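PDB 5KU5: sensor kinase CusS from Escherichia coli, which senses copper and silver ions in the periplasm and, as a membrane histidine kinase, activates the response regulator CusR by phosphorylation. Local coordinates for residues 107-112 / 135-140; 75-80 / 87-92; 51-56 / 128-133; 23-28 / 116-121. All coordinates share one frame; numbering follows the deposited sequence.

Contact 1 of 4, residues 107-112 / 135-140. With AG (silver ion), chain F; AG (silver ion), chain E.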
loop_
_atom_site.group_PDB
_atom_site.type_symbol
_atom_site.label_atom_id
_atom_site.label_comp_id
_atom_site.label_asym_id
_atom_site.label_seq_id
_atom_site.Cartn_x
_atom_site.Cartn_y
_atom_site.Cartn_z
ATOM N N GLU A 107 -15.380 -6.663 3.065
ATOM C CA GLU A 107 -15.402 -7.863 3.903
ATOM C C GLU A 107 -13.967 -8.373 4.049
ATOM O O GLU A 107 -13.414 -8.925 3.099
ATOM C CB GLU A 107 -16.307 -8.931 3.257
ATOM C CG GLU A 107 -16.293 -10.323 3.896
ATOM C CD GLU A 107 -16.772 -10.348 5.338
ATOM O OE1 GLU A 107 -17.612 -9.498 5.720
ATOM O OE2 GLU A 107 -16.316 -11.239 6.091
ATOM N N HIS A 108 -13.374 -8.178 5.231
ATOM C CA HIS A 108 -11.992 -8.608 5.509
ATOM C C HIS A 108 -11.909 -9.605 6.671
ATOM O O HIS A 108 -11.883 -9.204 7.835
ATOM C CB HIS A 108 -11.092 -7.393 5.790
ATOM C CG HIS A 108 -10.738 -6.599 4.568
ATOM N ND1 HIS A 108 -10.207 -5.333 4.640
ATOM C CD2 HIS A 108 -10.844 -6.883 3.248
ATOM C CE1 HIS A 108 -9.990 -4.870 3.423
ATOM N NE2 HIS A 108 -10.368 -5.793 2.558
ATOM N N SER A 109 -11.879 -10.898 6.346
ATOM C CA SER A 109 -11.672 -11.960 7.340
ATOM C C SER A 109 -10.661 -13.057 6.950
ATOM O O SER A 109 -10.611 -14.098 7.606
ATOM C CB SER A 109 -13.024 -12.585 7.707
ATOM O OG SER A 109 -13.587 -13.273 6.607
ATOM N N ASN A 110 -9.847 -12.826 5.917
ATOM C CA ASN A 110 -8.850 -13.810 5.460
ATOM C C ASN A 110 -7.509 -13.144 5.218
ATOM O O ASN A 110 -7.453 -12.082 4.599
ATOM C CB ASN A 110 -9.312 -14.502 4.182
ATOM C CG ASN A 110 -10.570 -15.315 4.387
ATOM O OD1 ASN A 110 -10.529 -16.415 4.935
ATOM N ND2 ASN A 110 -11.697 -14.771 3.954
ATOM N N TRP A 111 -6.430 -13.775 5.688
ATOM C CA TRP A 111 -5.129 -13.106 5.796
ATOM C C TRP A 111 -3.949 -13.984 5.385
ATOM O O TRP A 111 -3.961 -15.200 5.601
ATOM C CB TRP A 111 -4.907 -12.612 7.236
ATOM C CG TRP A 111 -6.103 -11.932 7.820
ATOM C CD1 TRP A 111 -7.129 -12.524 8.492
ATOM C CD2 TRP A 111 -6.417 -10.537 7.751
ATOM N NE1 TRP A 111 -8.060 -11.585 8.858
ATOM C CE2 TRP A 111 -7.650 -10.356 8.412
ATOM C CE3 TRP A 111 -5.772 -9.421 7.199
ATOM C CZ2 TRP A 111 -8.257 -9.099 8.539
ATOM C CZ3 TRP A 111 -6.372 -8.169 7.324
ATOM C CH2 TRP A 111 -7.605 -8.021 7.992
ATOM N N ARG A 112 -2.942 -13.347 4.787
ATOM C CA ARG A 112 -1.602 -13.917 4.663
ATOM C C ARG A 112 -0.779 -13.299 5.778
ATOM O O ARG A 112 -0.706 -12.066 5.877
ATOM C CB ARG A 112 -0.964 -13.614 3.303
ATOM C CG ARG A 112 -1.088 -14.764 2.324
ATOM C CD ARG A 112 -0.308 -14.549 1.038
ATOM N NE ARG A 112 -0.523 -15.703 0.165
ATOM C CZ ARG A 112 -1.524 -15.857 -0.702
ATOM N NH1 ARG A 112 -2.431 -14.903 -0.912
ATOM N NH2 ARG A 112 -1.602 -16.989 -1.394
ATOM N N SER A 135 -4.747 -8.566 4.128
ATOM C CA SER A 135 -6.026 -9.096 3.649
ATOM C C SER A 135 -5.904 -9.752 2.275
ATOM O O SER A 135 -5.339 -9.163 1.353
ATOM C CB SER A 135 -7.086 -7.995 3.578
ATOM O OG SER A 135 -8.265 -8.477 2.951
ATOM N N ILE A 136 -6.451 -10.958 2.153
ATOM C CA ILE A 136 -6.458 -11.701 0.887
ATOM C C ILE A 136 -7.876 -11.981 0.377
ATOM O O ILE A 136 -8.055 -12.786 -0.534
ATOM C CB ILE A 136 -5.647 -13.019 0.999
ATOM C CG1 ILE A 136 -6.316 -14.036 1.936
ATOM C CG2 ILE A 136 -4.240 -12.719 1.485
ATOM C CD1 ILE A 136 -5.661 -15.403 1.925
ATOM N N ASP A 137 -8.876 -11.307 0.939
ATOM C CA ASP A 137 -10.277 -11.588 0.602
ATOM C C ASP A 137 -10.586 -11.320 -0.865
ATOM O O ASP A 137 -11.313 -12.090 -1.493
ATOM C CB ASP A 137 -11.231 -10.783 1.484
ATOM C CG ASP A 137 -11.110 -11.148 2.947
ATOM O OD1 ASP A 137 -10.092 -10.779 3.568
ATOM O OD2 ASP A 137 -12.031 -11.794 3.482
ATOM N N PHE A 138 -10.016 -10.248 -1.412
ATOM C CA PHE A 138 -10.198 -9.925 -2.828
ATOM C C PHE A 138 -9.610 -11.008 -3.743
ATOM O O PHE A 138 -10.192 -11.293 -4.787
ATOM C CB PHE A 138 -9.624 -8.537 -3.159
ATOM C CG PHE A 138 -10.168 -7.937 -4.429
ATOM C CD1 PHE A 138 -11.544 -7.782 -4.616
ATOM C CD2 PHE A 138 -9.309 -7.502 -5.436
ATOM C CE1 PHE A 138 -12.047 -7.226 -5.785
ATOM C CE2 PHE A 138 -9.807 -6.941 -6.603
ATOM C CZ PHE A 138 -11.176 -6.804 -6.780
ATOM N N HIS A 139 -8.492 -11.624 -3.344
ATOM C CA HIS A 139 -7.939 -12.798 -4.061
ATOM C C HIS A 139 -8.940 -13.953 -4.086
ATOM O O HIS A 139 -9.199 -14.533 -5.141
ATOM C CB HIS A 139 -6.631 -13.320 -3.434
ATOM C CG HIS A 139 -5.496 -12.344 -3.459
ATOM N ND1 HIS A 139 -4.995 -11.822 -4.626
ATOM C CD2 HIS A 139 -4.740 -11.823 -2.463
ATOM C CE1 HIS A 139 -3.990 -11.009 -4.355
ATOM N NE2 HIS A 139 -3.817 -10.991 -3.048
ATOM N N LEU A 140 -9.494 -14.268 -2.915
ATOM C CA LEU A 140 -10.418 -15.391 -2.750
ATOM C C LEU A 140 -11.764 -15.155 -3.439
ATOM O O LEU A 140 -12.342 -16.092 -3.990
ATOM C CB LEU A 140 -10.635 -15.700 -1.261
ATOM C CG LEU A 140 -9.397 -16.074 -0.434
ATOM C CD1 LEU A 140 -9.776 -16.291 1.023
ATOM C CD2 LEU A 140 -8.695 -17.304 -0.993
HETATM AG AG AG F . -6.315 -10.975 -6.523
HETATM AG AG AG E . -9.718 -4.195 6.757
#
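Three N-H groups of residues 107-112 converge on one buried carboxylate, that of Asp137 in the first turn of helix 137-146. Ser109 N gives a nearly straight bond to Asp137 OD2 (3.0 Å, 173° at the hydrogen), and Asn110 N binds Asp137 OD1 at 3.1 Å; both come in on the syn side of their oxygens. Asn110 ND2 also reaches Asp137 OD2, at 3.0 Å, but from above the carboxylate plane and from the face opposite to that used by Ser109 N. Asp137 OD2 thus accepts two bonds, and the three together fix the rotation of the carboxylate. With CG anti to the carbonyl carbon (chi1 -63°), the Asp137 carboxylate is turned toward Ser109 N and Asn110 N. Alongside, Ile136 N donates to Asn110 O, and Leu140 CD1 packs 3.6 Å from Asn110 CG. Ser135 covers one face of the His108 ring: its CB lies 4.0 Å from the centroid, 9° off the normal, a CH-pi contact. The ring so covered binds a silver ion through His108 ND1 at 2.5 Å, and Ser47 O and Met96 SD bind the same ion. A second silver is held by His139 ND1 and by His5 of the second subunit, while His139 NE2 is hydrogen-bonded to Asp10. The contact therefore connects an internal silver site of the sensor domain with the helix that carries a dimer-interface silver ligand.

Contact 2 of 4, residues 75-80 / 87-92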
loop_
_atom_site.group_PDB
_atom_site.type_symbol
_atom_site.label_atom_id
_atom_site.label_comp_id
_atom_site.label_asym_id
_atom_site.label_seq_id
_atom_site.Cartn_x
_atom_site.Cartn_y
_atom_site.Cartn_z
ATOM N N ARG A 75 -2.832 -20.421 16.419
ATOM C CA ARG A 75 -3.113 -21.853 16.611
ATOM C C ARG A 75 -3.822 -22.530 15.423
ATOM O O ARG A 75 -3.664 -23.734 15.228
ATOM C CB ARG A 75 -3.895 -22.098 17.918
ATOM C CG ARG A 75 -5.338 -21.590 17.955
ATOM C CD ARG A 75 -6.087 -22.160 19.158
ATOM N NE ARG A 75 -7.533 -21.915 19.104
ATOM C CZ ARG A 75 -8.163 -20.813 19.528
ATOM N NH1 ARG A 75 -7.497 -19.786 20.063
ATOM N NH2 ARG A 75 -9.487 -20.733 19.412
ATOM N N ASP A 76 -4.595 -21.757 14.653
ATOM C CA ASP A 76 -5.301 -22.243 13.450
ATOM C C ASP A 76 -4.562 -21.979 12.133
ATOM O O ASP A 76 -5.059 -22.355 11.069
ATOM C CB ASP A 76 -6.690 -21.587 13.354
ATOM C CG ASP A 76 -7.626 -22.014 14.466
ATOM O OD1 ASP A 76 -7.432 -23.105 15.040
ATOM O OD2 ASP A 76 -8.576 -21.256 14.756
ATOM N N ALA A 77 -3.393 -21.341 12.194
ATOM C CA ALA A 77 -2.641 -20.967 10.992
ATOM C C ALA A 77 -2.266 -22.192 10.154
ATOM O O ALA A 77 -1.868 -23.222 10.700
ATOM C CB ALA A 77 -1.390 -20.186 11.373
ATOM N N ILE A 78 -2.419 -22.070 8.837
ATOM C CA ILE A 78 -2.092 -23.132 7.883
ATOM C C ILE A 78 -0.936 -22.635 7.014
ATOM O O ILE A 78 -0.950 -21.475 6.600
ATOM C CB ILE A 78 -3.308 -23.466 6.985
ATOM C CG1 ILE A 78 -4.498 -23.955 7.828
ATOM C CG2 ILE A 78 -2.944 -24.489 5.907
ATOM C CD1 ILE A 78 -4.249 -25.219 8.624
ATOM N N PRO A 79 0.071 -23.495 6.738
ATOM C CA PRO A 79 1.120 -23.092 5.789
ATOM C C PRO A 79 0.566 -22.749 4.405
ATOM O O PRO A 79 -0.267 -23.481 3.875
ATOM C CB PRO A 79 2.024 -24.327 5.712
ATOM C CG PRO A 79 1.835 -25.011 7.021
ATOM C CD PRO A 79 0.404 -24.769 7.407
ATOM N N ASP A 80 1.028 -21.635 3.844
ATOM C CA ASP A 80 0.550 -21.147 2.553
ATOM C C ASP A 80 1.226 -21.924 1.420
ATOM O O ASP A 80 2.378 -21.652 1.086
ATOM C CB ASP A 80 0.833 -19.643 2.441
ATOM C CG ASP A 80 0.372 -19.039 1.125
ATOM O OD1 ASP A 80 -0.285 -19.721 0.314
ATOM O OD2 ASP A 80 0.686 -17.857 0.904
ATOM N N GLU A 87 8.293 -18.649 5.548
ATOM C CA GLU A 87 7.308 -18.995 6.562
ATOM C C GLU A 87 6.090 -18.058 6.475
ATOM O O GLU A 87 5.943 -17.131 7.267
ATOM C CB GLU A 87 7.988 -18.932 7.937
ATOM C CG GLU A 87 7.347 -19.805 8.999
ATOM C CD GLU A 87 7.801 -19.450 10.406
ATOM O OE1 GLU A 87 8.971 -19.039 10.575
ATOM O OE2 GLU A 87 6.990 -19.587 11.346
ATOM N N VAL A 88 5.233 -18.315 5.484
ATOM C CA VAL A 88 3.999 -17.553 5.258
ATOM C C VAL A 88 2.806 -18.420 5.647
ATOM O O VAL A 88 2.731 -19.581 5.247
ATOM C CB VAL A 88 3.843 -17.126 3.780
ATOM C CG1 VAL A 88 2.593 -16.271 3.589
ATOM C CG2 VAL A 88 5.085 -16.387 3.300
ATOM N N TYR A 89 1.876 -17.846 6.410
ATOM C CA TYR A 89 0.699 -18.573 6.887
ATOM C C TYR A 89 -0.600 -17.999 6.354
ATOM O O TYR A 89 -0.659 -16.840 5.946
ATOM C CB TYR A 89 0.661 -18.570 8.410
ATOM C CG TYR A 89 1.819 -19.315 9.018
ATOM C CD1 TYR A 89 1.811 -20.707 9.104
ATOM C CD2 TYR A 89 2.933 -18.635 9.492
ATOM C CE1 TYR A 89 2.880 -21.399 9.655
ATOM C CE2 TYR A 89 4.002 -19.315 10.048
ATOM C CZ TYR A 89 3.972 -20.696 10.123
ATOM O OH TYR A 89 5.030 -21.377 10.669
ATOM N N LEU A 90 -1.633 -18.837 6.371
ATOM C CA LEU A 90 -2.987 -18.445 6.025
ATOM C C LEU A 90 -3.846 -18.465 7.287
ATOM O O LEU A 90 -3.898 -19.478 7.985
ATOM C CB LEU A 90 -3.562 -19.398 4.977
ATOM C CG LEU A 90 -2.848 -19.385 3.621
ATOM C CD1 LEU A 90 -3.304 -20.553 2.763
ATOM C CD2 LEU A 90 -3.067 -18.069 2.889
ATOM N N LEU A 91 -4.489 -17.336 7.583
ATOM C CA LEU A 91 -5.475 -17.239 8.656
ATOM C C LEU A 91 -6.861 -17.079 8.044
ATOM O O LEU A 91 -7.035 -16.303 7.097
ATOM C CB LEU A 91 -5.182 -16.035 9.554
ATOM C CG LEU A 91 -3.765 -15.845 10.093
ATOM C CD1 LEU A 91 -3.692 -14.547 10.880
ATOM C CD2 LEU A 91 -3.332 -17.017 10.959
ATOM N N SER A 92 -7.842 -17.805 8.586
ATOM C CA SER A 92 -9.251 -17.664 8.188
ATOM C C SER A 92 -10.047 -16.785 9.175
ATOM O O SER A 92 -11.276 -16.851 9.233
ATOM C CB SER A 92 -9.896 -19.043 8.038
ATOM O OG SER A 92 -10.028 -19.690 9.289
#
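Ile78 and Leu90 form the hydrogen-bonded pair of a short antiparallel beta hairpin, strands 78-79 and 89-91, at one border of the sensor-domain sheet. Both backbone groups of Ile78 are used: its N donates to Leu90 O at 3.1 Å, and its O accepts from Leu90 N at 2.7 Å. One step on, Pro79 has no N-H to give and faces Tyr89 in a non-hydrogen-bonded pair. Asp80 N then donates to Val88 O at 3.0 Å, with 162° at the hydrogen. The carboxylate of Asp80 is satisfied outside the hairpin, OD2 by a salt bridge to Arg112 NE and OD1 by the backbone N of Asp82. CG stands anti to the backbone N (chi1 180°), which sets the Asp80 side chain next to Val88, the two pointing the same way, with Asp80 OD2 3.7 Å from Val88 CG1. Leu90 crosses the same aspartate, its CD2 4.0 Å from Asp80 CG, so apolar carbons border a carboxylate, probably charged, whose oxygens have partners. Ala77 makes the apolar contact, its CB 3.7 Å from Leu91 CD2 and also against Tyr89 CB. Strand 111-122 continues the sheet through backbone bonds of Tyr89 with Met113 and of Leu91 with Trp111. At the far end of the Tyr89 ring, OH donates to Glu87 OE2 at 2.7 Å, meeting that oxygen on its anti side.

Contact 3 of 4, residues 51-56 / 128-133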
loop_
_atom_site.group_PDB
_atom_site.type_symbol
_atom_site.label_atom_id
_atom_site.label_comp_id
_atom_site.label_asym_id
_atom_site.label_seq_id
_atom_site.Cartn_x
_atom_site.Cartn_y
_atom_site.Cartn_z
ATOM N N ILE A 51 -1.765 -5.895 12.551
ATOM C CA ILE A 51 -0.489 -6.281 13.142
ATOM C C ILE A 51 -0.650 -6.598 14.625
ATOM O O ILE A 51 -1.601 -6.148 15.271
ATOM C CB ILE A 51 0.626 -5.220 12.905
ATOM C CG1 ILE A 51 0.473 -3.996 13.822
ATOM C CG2 ILE A 51 0.672 -4.790 11.442
ATOM C CD1 ILE A 51 1.373 -4.016 15.041
ATOM N N SER A 52 0.288 -7.384 15.144
ATOM C CA SER A 52 0.388 -7.660 16.569
ATOM C C SER A 52 1.856 -7.705 16.970
ATOM O O SER A 52 2.666 -8.347 16.297
ATOM C CB SER A 52 -0.280 -8.986 16.912
ATOM O OG SER A 52 -0.227 -9.224 18.311
ATOM N N LEU A 53 2.184 -7.020 18.061
ATOM C CA LEU A 53 3.541 -6.955 18.574
ATOM C C LEU A 53 3.596 -7.706 19.901
ATOM O O LEU A 53 2.892 -7.350 20.851
ATOM C CB LEU A 53 3.962 -5.496 18.757
ATOM C CG LEU A 53 5.456 -5.228 18.966
ATOM C CD1 LEU A 53 6.250 -5.545 17.707
ATOM C CD2 LEU A 53 5.677 -3.785 19.392
ATOM N N ALA A 54 4.415 -8.757 19.943
ATOM C CA ALA A 54 4.610 -9.566 21.143
ATOM C C ALA A 54 5.922 -9.183 21.814
ATOM O O ALA A 54 6.882 -8.808 21.135
ATOM C CB ALA A 54 4.615 -11.044 20.785
ATOM N N ASP A 55 5.959 -9.284 23.144
ATOM C CA ASP A 55 7.168 -8.984 23.922
ATOM C C ASP A 55 8.086 -10.208 24.022
ATOM O O ASP A 55 7.794 -11.255 23.442
ATOM C CB ASP A 55 6.803 -8.403 25.307
ATOM C CG ASP A 55 6.170 -9.420 26.264
ATOM O OD1 ASP A 55 5.989 -10.605 25.913
ATOM O OD2 ASP A 55 5.842 -9.007 27.395
ATOM N N SER A 56 9.190 -10.062 24.754
ATOM C CA SER A 56 10.154 -11.148 25.005
ATOM C C SER A 56 9.536 -12.469 25.497
ATOM O O SER A 56 9.990 -13.546 25.107
ATOM C CB SER A 56 11.212 -10.670 26.010
ATOM O OG SER A 56 12.057 -11.727 26.431
ATOM N N TYR A 128 11.137 -7.606 20.595
ATOM C CA TYR A 128 9.794 -7.867 20.063
ATOM C C TYR A 128 9.761 -8.939 18.980
ATOM O O TYR A 128 10.768 -9.219 18.333
ATOM C CB TYR A 128 9.191 -6.601 19.455
ATOM C CG TYR A 128 9.082 -5.397 20.365
ATOM C CD1 TYR A 128 8.455 -5.484 21.611
ATOM C CD2 TYR A 128 9.555 -4.147 19.953
ATOM C CE1 TYR A 128 8.337 -4.368 22.433
ATOM C CE2 TYR A 128 9.439 -3.029 20.766
ATOM C CZ TYR A 128 8.830 -3.140 22.002
ATOM O OH TYR A 128 8.721 -2.021 22.796
ATOM N N THR A 129 8.580 -9.525 18.795
ATOM C CA THR A 129 8.245 -10.283 17.593
ATOM C C THR A 129 7.037 -9.592 16.976
ATOM O O THR A 129 5.981 -9.516 17.600
ATOM C CB THR A 129 7.914 -11.752 17.903
ATOM O OG1 THR A 129 9.032 -12.359 18.554
ATOM C CG2 THR A 129 7.614 -12.536 16.622
ATOM N N LEU A 130 7.215 -9.076 15.763
ATOM C CA LEU A 130 6.155 -8.396 15.020
ATOM C C LEU A 130 5.426 -9.398 14.131
ATOM O O LEU A 130 6.063 -10.111 13.361
ATOM C CB LEU A 130 6.751 -7.283 14.154
ATOM C CG LEU A 130 5.808 -6.502 13.234
ATOM C CD1 LEU A 130 4.706 -5.803 14.021
ATOM C CD2 LEU A 130 6.606 -5.504 12.417
ATOM N N TYR A 131 4.098 -9.441 14.248
ATOM C CA TYR A 131 3.232 -10.245 13.382
ATOM C C TYR A 131 2.470 -9.297 12.461
ATOM O O TYR A 131 1.911 -8.307 12.931
ATOM C CB TYR A 131 2.241 -11.055 14.218
ATOM C CG TYR A 131 2.884 -12.112 15.084
ATOM C CD1 TYR A 131 3.501 -11.774 16.287
ATOM C CD2 TYR A 131 2.872 -13.458 14.709
ATOM C CE1 TYR A 131 4.089 -12.740 17.090
ATOM C CE2 TYR A 131 3.461 -14.431 15.503
ATOM C CZ TYR A 131 4.070 -14.068 16.691
ATOM O OH TYR A 131 4.655 -15.025 17.490
ATOM N N ILE A 132 2.456 -9.604 11.162
ATOM C CA ILE A 132 1.828 -8.761 10.137
ATOM C C ILE A 132 0.853 -9.620 9.339
ATOM O O ILE A 132 1.249 -10.662 8.831
ATOM C CB ILE A 132 2.870 -8.183 9.145
ATOM C CG1 ILE A 132 4.032 -7.508 9.890
ATOM C CG2 ILE A 132 2.205 -7.192 8.189
ATOM C CD1 ILE A 132 5.232 -7.202 9.016
ATOM N N ALA A 133 -0.397 -9.170 9.216
ATOM C CA ALA A 133 -1.430 -9.869 8.450
ATOM C C ALA A 133 -1.997 -8.956 7.359
ATOM O O ALA A 133 -2.491 -7.874 7.660
ATOM C CB ALA A 133 -2.540 -10.337 9.377
HETATM O O HOH W 1 8.155 -12.614 20.923
#
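Leu53 lies over one face of the Tyr128 ring, with CD2 above its centre, 3.8 Å from the centroid and 6° off the ring normal, a CH-pi contact. Its other methyl, CD1, reaches back to Tyr128 CB at 3.6 Å and also touches Leu130 CB. With CG anti to the Leu53 backbone N (chi1 -166°), the branch extends toward strand 125-135 and both methyls can touch Tyr128. On the sheet face that carries Leu53 and Leu130, Ile51 CD1 meets Leu130 CD1 at 3.9 Å, and helix 32-44 covers the layer through Val43 on Ile51 and Leu36 on Leu53 and Tyr128. The other face bears Ser52, Ala54, Thr129 and Tyr131; there the Tyr131 ring presents its edge to Ser52 O and to Ala54 CB. Between the faces, four backbone bonds set the register. Ser52 and Tyr131 are joined in both directions, the bond from Tyr131 N to Ser52 O being 2.7 Å long. Ala54 and Thr129 form the next hydrogen-bonded pair, again joined both ways. At the polar edge a water donates to Asp55 O at 2.9 Å and is modelled unusually close to Thr129 OG1, a contact best treated as doubtful, while Ser52 OG is bound to Asp69 OD1. Two neighbouring antiparallel strands, 167° apart in direction and covered by helix on one face, belong to the central sheet of this PDC-type, PAS-like sensor domain.

Contact 4 of 4, residues 23-28 / 116-121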
loop_
_atom_site.group_PDB
_atom_site.type_symbol
_atom_site.label_atom_id
_atom_site.label_comp_id
_atom_site.label_asym_id
_atom_site.label_seq_id
_atom_site.Cartn_x
_atom_site.Cartn_y
_atom_site.Cartn_z
ATOM N N ARG A 23 11.962 -0.299 10.861
ATOM C CA ARG A 23 12.609 1.004 11.081
ATOM C C ARG A 23 11.949 1.778 12.219
ATOM O O ARG A 23 12.635 2.322 13.085
ATOM C CB ARG A 23 12.561 1.864 9.814
ATOM C CG ARG A 23 13.458 1.393 8.684
ATOM C CD ARG A 23 13.000 1.972 7.351
ATOM N NE ARG A 23 14.076 1.980 6.352
ATOM C CZ ARG A 23 14.666 3.063 5.827
ATOM N NH1 ARG A 23 14.313 4.305 6.171
ATOM N NH2 ARG A 23 15.635 2.899 4.925
ATOM N N VAL A 24 10.618 1.823 12.201
ATOM C CA VAL A 24 9.834 2.504 13.240
ATOM C C VAL A 24 10.202 1.970 14.628
ATOM O O VAL A 24 10.478 2.747 15.535
ATOM C CB VAL A 24 8.306 2.358 12.985
ATOM C CG1 VAL A 24 7.473 2.745 14.207
ATOM C CG2 VAL A 24 7.883 3.195 11.785
ATOM N N LEU A 25 10.237 0.647 14.769
ATOM C CA LEU A 25 10.399 0.010 16.083
ATOM C C LEU A 25 11.838 -0.074 16.630
ATOM O O LEU A 25 12.019 -0.453 17.786
ATOM C CB LEU A 25 9.716 -1.365 16.095
ATOM C CG LEU A 25 8.182 -1.264 16.115
ATOM C CD1 LEU A 25 7.522 -2.571 15.697
ATOM C CD2 LEU A 25 7.675 -0.831 17.486
ATOM N N ASN A 26 12.846 0.275 15.826
ATOM C CA ASN A 26 14.215 0.446 16.346
ATOM C C ASN A 26 14.860 1.784 15.945
ATOM O O ASN A 26 16.085 1.884 15.844
ATOM C CB ASN A 26 15.103 -0.766 15.980
ATOM C CG ASN A 26 15.501 -0.810 14.507
ATOM O OD1 ASN A 26 15.060 0.003 13.693
ATOM N ND2 ASN A 26 16.359 -1.769 14.164
ATOM N N HIS A 27 14.033 2.812 15.754
ATOM C CA HIS A 27 14.514 4.122 15.321
ATOM C C HIS A 27 15.459 4.710 16.382
ATOM O O HIS A 27 15.074 4.815 17.549
ATOM C CB HIS A 27 13.341 5.072 15.067
ATOM C CG HIS A 27 13.717 6.296 14.297
ATOM N ND1 HIS A 27 14.293 7.398 14.890
ATOM C CD2 HIS A 27 13.613 6.589 12.979
ATOM C CE1 HIS A 27 14.521 8.321 13.973
ATOM N NE2 HIS A 27 14.117 7.855 12.806
ATOM N N PRO A 28 16.695 5.085 15.984
ATOM C CA PRO A 28 17.769 5.401 16.947
ATOM C C PRO A 28 17.541 6.632 17.838
ATOM O O PRO A 28 17.968 6.635 18.993
ATOM C CB PRO A 28 18.992 5.619 16.045
ATOM C CG PRO A 28 18.422 6.063 14.748
ATOM C CD PRO A 28 17.143 5.295 14.593
ATOM N N LEU A 116 8.412 -11.659 12.262
ATOM C CA LEU A 116 9.859 -11.461 12.348
ATOM C C LEU A 116 10.268 -10.844 13.688
ATOM O O LEU A 116 9.466 -10.132 14.307
ATOM C CB LEU A 116 10.363 -10.577 11.199
ATOM C CG LEU A 116 9.955 -9.094 11.160
ATOM C CD1 LEU A 116 10.966 -8.278 10.366
ATOM C CD2 LEU A 116 8.552 -8.909 10.596
ATOM N N PRO A 117 11.518 -11.101 14.137
ATOM C CA PRO A 117 12.022 -10.384 15.310
ATOM C C PRO A 117 12.239 -8.908 14.984
ATOM O O PRO A 117 12.637 -8.582 13.863
ATOM C CB PRO A 117 13.363 -11.078 15.614
ATOM C CG PRO A 117 13.363 -12.338 14.815
ATOM C CD PRO A 117 12.526 -12.043 13.612
ATOM N N VAL A 118 11.988 -8.039 15.959
ATOM C CA VAL A 118 11.976 -6.590 15.741
ATOM C C VAL A 118 12.350 -5.852 17.033
ATOM O O VAL A 118 12.255 -6.408 18.128
ATOM C CB VAL A 118 10.596 -6.170 15.126
ATOM C CG1 VAL A 118 9.932 -4.985 15.821
ATOM C CG2 VAL A 118 10.725 -5.909 13.629
ATOM N N GLY A 119 12.811 -4.612 16.884
ATOM C CA GLY A 119 13.155 -3.751 18.018
ATOM C C GLY A 119 14.626 -3.790 18.400
ATOM O O GLY A 119 15.409 -4.521 17.789
ATOM N N PRO A 120 15.014 -3.002 19.421
ATOM C CA PRO A 120 16.401 -2.969 19.884
ATOM C C PRO A 120 16.792 -4.245 20.630
ATOM O O PRO A 120 15.924 -4.966 21.131
ATOM C CB PRO A 120 16.419 -1.768 20.830
ATOM C CG PRO A 120 15.043 -1.748 21.396
ATOM C CD PRO A 120 14.145 -2.153 20.261
ATOM N N LEU A 121 18.094 -4.499 20.711
ATOM C CA LEU A 121 18.616 -5.753 21.253
ATOM C C LEU A 121 18.755 -5.708 22.778
ATOM O O LEU A 121 19.140 -4.685 23.346
ATOM C CB LEU A 121 19.972 -6.080 20.620
ATOM C CG LEU A 121 20.022 -6.109 19.088
ATOM C CD1 LEU A 121 21.458 -6.256 18.605
ATOM C CD2 LEU A 121 19.150 -7.226 18.530
#
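Leu25, near the C-terminal end of helix 2-25, meets Val118 through successive atoms of its side chain. Leu25 CB already lies 3.6 Å from Val118 CG1, and Leu25 CG comes next at 4.1 Å from the same methyl; these two are the firmer evidence. At the tip, Leu25 CD1 is placed 3.4 Å from Val118 CG1, tighter than usual for two methyl groups, and because Val118 is modelled with a strained first torsion the exact closeness is doubtful. The two side chains cross at about a right angle. The placement depends on Leu25 CG standing anti to the carbonyl carbon (chi1 -73°), which brings CD1 across to Val118 CG1. Beside this apolar pair the backbones approach closely where strand 111-122 turns a corner at Gly119 and Pro120, a corner accompanied by the positive phi of Gly119 (95°). Gly119 CA sends a C-H toward Leu25 O at 3.5 Å, 159° at the hydrogen, and Pro120 CD lies 3.7 Å from Leu25 O. Asn26 CB packs 3.9 Å from Gly119 C. No conventional hydrogen bond crosses between the segments, so the contact rests on packing and the C-H...O approach. Leu25 also touches Leu39 of helix 32-44, as Pro120 touches Arg35, and the Val118 backbone is hydrogen-bonded to that of Tyr128 in strand 125-135; so the C-terminal end of helix 2-25, helix 32-44 and the corner of strand 111-122 meet here.

All four contacts tie into one antiparallel sheet, with strand 111-122 as the shared element of contacts 1 and 4, whose centres lie 28 Å apart on opposite sides of the chain's centre. Contacts 1 and 2 touch where Ile136 CD1 packs 3.8 Å from Leu90 CD2, and Trp111 N probably bonds to Leu91 O. Contacts 3 and 4 pack at the far end: Leu53 CD1 lies 3.8 Å from Leu25 CD1, and Leu130 N probably bonds to Leu116 O. Contact 1 alone includes silver ligands, His108 and His139; the side chains of Ile51 in contact 3 and Leu90 in contact 2 stay about 11 Å and 12 Å from a silver ion.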